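Local coordinates for UBX domain-containing protein 7 (Homo sapiens, PDB 5X3P) that links a subset of neddylated cullin-RING ubiquitin ligases to the p97/VCP segregase, its UBX domain, the part crystallised here, making the interaction with p97, at residues 11-16 / 39-44; 48-53 / 75-80. The protein carries 1 engineered substitution. All blocks are in the same frame, centred on the assembly; numbering follows the deposited sequence.

How the contacts relate
In this β-grasp chain strand 6-12 leads into the turn Y13-G16; the chain returns antiparallel as strand 18-24 and goes on to helix 29-38. Contact 1 closes this loop, setting the first turn against the segment that leaves the helix. The chain then enters strand 46-50 and the turn after it, and contact 2 closes a second loop when strand 74-81 pairs with strand 46-50. The loops follow in series, neither nesting nor crossing. They join through the sheet: strand 74-81 lies between strands 6-12 and 46-50, and R12 makes two probable hydrogen bonds, N to V77 O (2.8 Å) and O to V79 N (3.0 Å). P14 also packs on V79.

Contact 1: residues 11-16 / 39-44; sequences LRYPDG and KGYPNE
The rings of Y13 and Y41 lie nearly parallel but slid apart, so that they barely overlap. Their planes are 23° apart and their centroids 5.0 Å from each other; the closest approach is Y13 CD1 to Y41 CE2, 3.3 Å. In both tyrosines CG stands beside the backbone N and anti to the carbonyl carbon, which sends each ring across a gap in which the nearest CA atoms, those of Y13 and Y41, are 8.8 Å apart. The Y13 hydroxyl end continues past Y41 to the lysine: its OH sits 3.3 Å from K39 CG, touching the root of a chain whose bend at the second torsion leads the amine away. The same hydroxyl is hydrogen-bonded to E19 on the neighbouring strand. In the ubiquitin-like β-grasp fold of the UBX domain, this pairs the turn joining the first two strands with the exit of helix 29-38. Each side is shaped by its backbone: a type I turn closed by G16 N to Y13 O (2.9 Å) on one, and on the other a Schellman motif, with G40 as C-prime residue and Y41 N reaching back to V36 O. Next to Y13, P14 meets the phenol from the opposite direction, its CD 3.5 Å from Y41 CE1. D15 completes the group through water. Its CG is wedged between backbone N and carbonyl carbon (chi1 57°), and its carboxylate plane stands 72° from the Y41 ring. A single water, in the plane of that ring, donates to D15 OD2 and is hydrogen-bonded to Y41 OH, both at a short 2.5 Å, while D15 OD1 takes the backbone N-H of K17. F46 meets Y41 edge-to-face.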
loop_
_atom_site.group_PDB
_atom_site.type_symbol
_atom_site.label_atom_id
_atom_site.label_comp_id
_atom_site.label_asym_id
_atom_site.label_seq_id
_atom_site.Cartn_x
_atom_site.Cartn_y
_atom_site.Cartn_z
ATOM N N LEU A 11 1.259 5.114 -5.811
ATOM C CA LEU A 11 2.404 4.784 -4.966
ATOM C C LEU A 11 3.470 5.871 -5.102
ATOM O O LEU A 11 3.862 6.248 -6.209
ATOM C CB LEU A 11 2.983 3.424 -5.342
ATOM C CG LEU A 11 1.975 2.288 -5.442
ATOM C CD1 LEU A 11 2.699 1.012 -5.856
ATOM C CD2 LEU A 11 1.251 2.093 -4.109
ATOM N N ARG A 12 3.911 6.406 -3.969
ATOM C CA ARG A 12 4.878 7.498 -3.971
ATOM C C ARG A 12 6.156 6.984 -3.313
ATOM O O ARG A 12 6.200 6.817 -2.092
ATOM C CB ARG A 12 4.319 8.687 -3.196
ATOM C CG ARG A 12 3.014 9.252 -3.750
ATOM C CD ARG A 12 3.273 10.208 -4.908
ATOM N NE ARG A 12 4.157 11.293 -4.494
ATOM C CZ ARG A 12 3.752 12.380 -3.845
ATOM N NH1 ARG A 12 2.469 12.532 -3.534
ATOM N NH2 ARG A 12 4.630 13.316 -3.502
ATOM N N TYR A 13 7.171 6.689 -4.126
ATOM C CA TYR A 13 8.432 6.129 -3.620
ATOM C C TYR A 13 9.344 7.245 -3.138
ATOM O O TYR A 13 9.246 8.376 -3.625
ATOM C CB TYR A 13 9.099 5.272 -4.701
ATOM C CG TYR A 13 8.287 4.052 -5.123
ATOM C CD1 TYR A 13 8.303 2.881 -4.371
ATOM C CD2 TYR A 13 7.523 4.067 -6.285
ATOM C CE1 TYR A 13 7.569 1.754 -4.768
ATOM C CE2 TYR A 13 6.790 2.955 -6.689
ATOM C CZ TYR A 13 6.816 1.807 -5.928
ATOM O OH TYR A 13 6.079 0.715 -6.337
ATOM N N PRO A 14 10.239 6.958 -2.167
ATOM C CA PRO A 14 10.873 8.123 -1.541
ATOM C C PRO A 14 11.948 8.781 -2.418
ATOM O O PRO A 14 12.427 9.853 -2.052
ATOM C CB PRO A 14 11.496 7.538 -0.272
ATOM C CG PRO A 14 11.878 6.148 -0.670
ATOM C CD PRO A 14 10.795 5.689 -1.657
ATOM N N ASP A 15 12.320 8.160 -3.536
ATOM C CA ASP A 15 13.242 8.801 -4.475
ATOM C C ASP A 15 12.500 9.790 -5.393
ATOM O O ASP A 15 13.126 10.559 -6.138
ATOM C CB ASP A 15 14.027 7.760 -5.288
ATOM C CG ASP A 15 13.126 6.802 -6.061
ATOM O OD1 ASP A 15 11.893 6.836 -5.866
ATOM O OD2 ASP A 15 13.660 6.010 -6.871
ATOM N N GLY A 16 11.165 9.785 -5.312
ATOM C CA GLY A 16 10.333 10.683 -6.105
ATOM C C GLY A 16 9.650 10.000 -7.275
ATOM O O GLY A 16 8.876 10.622 -8.014
ATOM N N LYS A 39 9.646 -3.834 -6.292
ATOM C CA LYS A 39 10.141 -2.574 -6.853
ATOM C C LYS A 39 11.380 -2.095 -6.109
ATOM O O LYS A 39 11.844 -0.966 -6.316
ATOM C CB LYS A 39 9.067 -1.476 -6.819
ATOM C CG LYS A 39 7.868 -1.727 -7.735
ATOM C CD LYS A 39 8.276 -1.788 -9.202
ATOM C CE LYS A 39 7.065 -2.060 -10.084
ATOM N NZ LYS A 39 7.465 -2.496 -11.451
ATOM N N GLY A 40 11.900 -2.951 -5.235
ATOM C CA GLY A 40 13.144 -2.670 -4.544
ATOM C C GLY A 40 12.983 -2.109 -3.144
ATOM O O GLY A 40 13.935 -1.579 -2.583
ATOM N N TYR A 41 11.790 -2.229 -2.566
ATOM C CA TYR A 41 11.561 -1.723 -1.217
ATOM C C TYR A 41 11.071 -2.822 -0.266
ATOM O O TYR A 41 9.868 -2.976 -0.034
ATOM C CB TYR A 41 10.595 -0.533 -1.262
ATOM C CG TYR A 41 11.128 0.603 -2.096
ATOM C CD1 TYR A 41 11.913 1.585 -1.528
ATOM C CD2 TYR A 41 10.859 0.683 -3.457
ATOM C CE1 TYR A 41 12.419 2.626 -2.278
ATOM C CE2 TYR A 41 11.361 1.716 -4.227
ATOM C CZ TYR A 41 12.139 2.691 -3.625
ATOM O OH TYR A 41 12.648 3.732 -4.358
ATOM N N PRO A 42 12.016 -3.593 0.286
ATOM C CA PRO A 42 11.657 -4.749 1.110
ATOM C C PRO A 42 10.971 -4.333 2.403
ATOM O O PRO A 42 11.376 -3.336 3.020
ATOM C CB PRO A 42 13.013 -5.415 1.410
ATOM C CG PRO A 42 14.037 -4.381 1.130
ATOM C CD PRO A 42 13.468 -3.477 0.074
ATOM N N ASN A 43 9.968 -5.110 2.812
ATOM C CA ASN A 43 9.175 -4.809 4.001
ATOM C C ASN A 43 9.990 -4.661 5.288
ATOM O O ASN A 43 9.623 -3.895 6.184
ATOM C CB ASN A 43 8.096 -5.878 4.188
ATOM C CG ASN A 43 7.212 -5.601 5.387
ATOM O OD1 ASN A 43 6.420 -4.652 5.375
ATOM N ND2 ASN A 43 7.334 -6.431 6.430
ATOM N N GLU A 44 11.093 -5.400 5.382
ATOM C CA GLU A 44 11.971 -5.316 6.554
ATOM C C GLU A 44 12.573 -3.927 6.758
ATOM O O GLU A 44 12.979 -3.583 7.866
ATOM C CB GLU A 44 13.092 -6.378 6.507
ATOM C CG GLU A 44 13.237 -7.122 5.179
ATOM C CD GLU A 44 12.066 -8.060 4.887
ATOM O OE1 GLU A 44 11.613 -8.752 5.823
ATOM O OE2 GLU A 44 11.588 -8.082 3.730
HETATM O O HOH W 1 12.186 3.932 -6.821
#

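Contact 2: residues 48-53 / 75-80; sequences LLTNFP and ETVFVQ
L49 and F78 form the hydrogen-bonded pair of this antiparallel ladder: F78 N donates to L49 O at 2.7 Å, almost in line with the carbonyl, and L49 N returns the bond to F78 O at 3.0 Å. One step on, N51 N reaches T76 O (2.9 Å). The local axes run at 147°, as two adjacent strands of the β-grasp sheet, and past T50 the chain turns into the F52-P53 segment, whose cis peptide lies in the loop that, as in other UBX domains, probably inserts into the N domain of p97. Two polar ties brace that turn. T50 OG1 gives its proton to P53 O, a short 2.5 Å bond, and accepts from R55 NE. E75, bent at chi2 (-81°), sends OE2 to a salt bridge with R55, while its OE1 takes a proton from a water 2.7 Å away, which in turn accepts the N-H of T76 and, at longer range, that of F52, stitching strand to turn. Outside this network, the two sheet faces are packed differently. On that of L49 and F78, N51 CB comes in at the ring edge, 3.4 Å from F78 CE2, the amide turned 83° from the ring and its CG in the ring plane; R12 touches the same phenylalanine. Q80, extended beyond CG, crosses L49 at about a right angle and sets its amide against both methyls, OE1 3.5 Å from L49 CD1. Replacing Q80 by an alanine removes this amide, which would probably leave a gap beside the leucine. On the other face L48, T50, V77 and V79 line up; helix 29-38 covers L48 and V79 through V36. There L48 CB rests 3.6 Å from V77 CG1.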
loop_
_atom_site.group_PDB
_atom_site.type_symbol
_atom_site.label_atom_id
_atom_site.label_comp_id
_atom_site.label_asym_id
_atom_site.label_seq_id
_atom_site.Cartn_x
_atom_site.Cartn_y
_atom_site.Cartn_z
ATOM N N LEU A 48 4.363 1.103 4.549
ATOM C CA LEU A 48 3.474 1.857 3.680
ATOM C C LEU A 48 2.580 2.722 4.566
ATOM O O LEU A 48 2.138 2.281 5.627
ATOM C CB LEU A 48 2.639 0.907 2.809
ATOM C CG LEU A 48 3.493 -0.160 2.114
ATOM C CD1 LEU A 48 2.624 -1.231 1.468
ATOM C CD2 LEU A 48 4.392 0.488 1.081
ATOM N N LEU A 49 2.346 3.960 4.145
ATOM C CA LEU A 49 1.454 4.872 4.858
ATOM C C LEU A 49 0.507 5.464 3.843
ATOM O O LEU A 49 0.954 5.907 2.796
ATOM C CB LEU A 49 2.238 6.003 5.522
ATOM C CG LEU A 49 2.821 5.717 6.904
ATOM C CD1 LEU A 49 4.146 4.987 6.786
ATOM C CD2 LEU A 49 2.979 7.001 7.723
ATOM N N THR A 50 -0.796 5.470 4.127
ATOM C CA THR A 50 -1.732 6.124 3.210
ATOM C C THR A 50 -1.823 7.584 3.584
ATOM O O THR A 50 -1.670 7.927 4.756
ATOM C CB THR A 50 -3.146 5.497 3.234
ATOM O OG1 THR A 50 -3.680 5.576 4.567
ATOM C CG2 THR A 50 -3.098 4.045 2.755
ATOM N N ASN A 51 -2.094 8.444 2.606
ATOM C CA ASN A 51 -2.151 9.884 2.886
ATOM C C ASN A 51 -3.411 10.336 3.638
ATOM O O ASN A 51 -3.333 10.876 4.743
ATOM C CB ASN A 51 -2.002 10.711 1.607
ATOM C CG ASN A 51 -1.764 12.189 1.902
ATOM O OD1 ASN A 51 -1.102 12.535 2.882
ATOM N ND2 ASN A 51 -2.325 13.061 1.075
ATOM N N PHE A 52 -4.564 10.136 3.009
ATOM C CA PHE A 52 -5.845 10.470 3.617
ATOM C C PHE A 52 -6.891 9.448 3.194
ATOM O O PHE A 52 -7.127 9.278 2.003
ATOM C CB PHE A 52 -6.313 11.889 3.248
ATOM C CG PHE A 52 -7.559 12.324 3.999
ATOM C CD1 PHE A 52 -8.828 11.958 3.547
ATOM C CD2 PHE A 52 -7.458 13.056 5.174
ATOM C CE1 PHE A 52 -9.968 12.327 4.243
ATOM C CE2 PHE A 52 -8.596 13.444 5.867
ATOM C CZ PHE A 52 -9.855 13.066 5.405
ATOM N N PRO A 53 -7.516 8.751 4.163
ATOM C CA PRO A 53 -7.197 8.765 5.603
ATOM C C PRO A 53 -5.764 8.303 5.890
ATOM O O PRO A 53 -5.152 7.590 5.075
ATOM C CB PRO A 53 -8.211 7.783 6.215
ATOM C CG PRO A 53 -8.895 7.098 5.037
ATOM C CD PRO A 53 -8.731 7.976 3.855
ATOM N N GLU A 75 -6.471 5.682 -3.203
ATOM C CA GLU A 75 -5.530 5.956 -2.120
ATOM C C GLU A 75 -4.200 6.391 -2.660
ATOM O O GLU A 75 -3.778 5.945 -3.733
ATOM C CB GLU A 75 -5.301 4.695 -1.281
ATOM C CG GLU A 75 -6.530 4.188 -0.578
ATOM C CD GLU A 75 -6.801 4.961 0.704
ATOM O OE1 GLU A 75 -5.957 5.802 1.088
ATOM O OE2 GLU A 75 -7.840 4.719 1.368
ATOM N N THR A 76 -3.524 7.246 -1.899
ATOM C CA THR A 76 -2.138 7.574 -2.172
ATOM C C THR A 76 -1.297 6.904 -1.080
ATOM O O THR A 76 -1.534 7.120 0.121
ATOM C CB THR A 76 -1.915 9.091 -2.144
ATOM O OG1 THR A 76 -2.617 9.703 -3.234
ATOM C CG2 THR A 76 -0.432 9.413 -2.267
ATOM N N VAL A 77 -0.340 6.067 -1.488
ATOM C CA VAL A 77 0.441 5.294 -0.531
ATOM C C VAL A 77 1.892 5.757 -0.590
ATOM O O VAL A 77 2.538 5.654 -1.643
ATOM C CB VAL A 77 0.390 3.782 -0.832
ATOM C CG1 VAL A 77 1.177 3.003 0.233
ATOM C CG2 VAL A 77 -1.054 3.275 -0.871
ATOM N N PHE A 78 2.396 6.265 0.534
ATOM C CA PHE A 78 3.806 6.628 0.639
ATOM C C PHE A 78 4.637 5.443 1.100
ATOM O O PHE A 78 4.314 4.796 2.091
ATOM C CB PHE A 78 3.973 7.785 1.613
ATOM C CG PHE A 78 3.311 9.035 1.150
ATOM C CD1 PHE A 78 3.959 9.875 0.252
ATOM C CD2 PHE A 78 2.028 9.367 1.576
ATOM C CE1 PHE A 78 3.343 11.036 -0.205
ATOM C CE2 PHE A 78 1.405 10.530 1.117
ATOM C CZ PHE A 78 2.061 11.361 0.231
ATOM N N VAL A 79 5.709 5.163 0.374
ATOM C CA VAL A 79 6.669 4.162 0.803
ATOM C C VAL A 79 7.735 4.884 1.630
ATOM O O VAL A 79 8.445 5.748 1.116
ATOM C CB VAL A 79 7.289 3.435 -0.411
ATOM C CG1 VAL A 79 8.244 2.343 0.033
ATOM C CG2 VAL A 79 6.195 2.851 -1.279
ATOM N N GLN A 80 7.823 4.550 2.919
ATOM C CA GLN A 80 8.744 5.224 3.841
ATOM C C GLN A 80 9.742 4.233 4.384
ATOM O O GLN A 80 9.424 3.057 4.546
ATOM C CB GLN A 80 7.988 5.793 5.036
ATOM C CG GLN A 80 7.208 7.042 4.763
ATOM C CD GLN A 80 6.543 7.566 6.013
ATOM O OE1 GLN A 80 6.858 7.141 7.131
ATOM N NE2 GLN A 80 5.613 8.492 5.835
HETATM O O HOH W 2 -4.648 8.088 0.474
#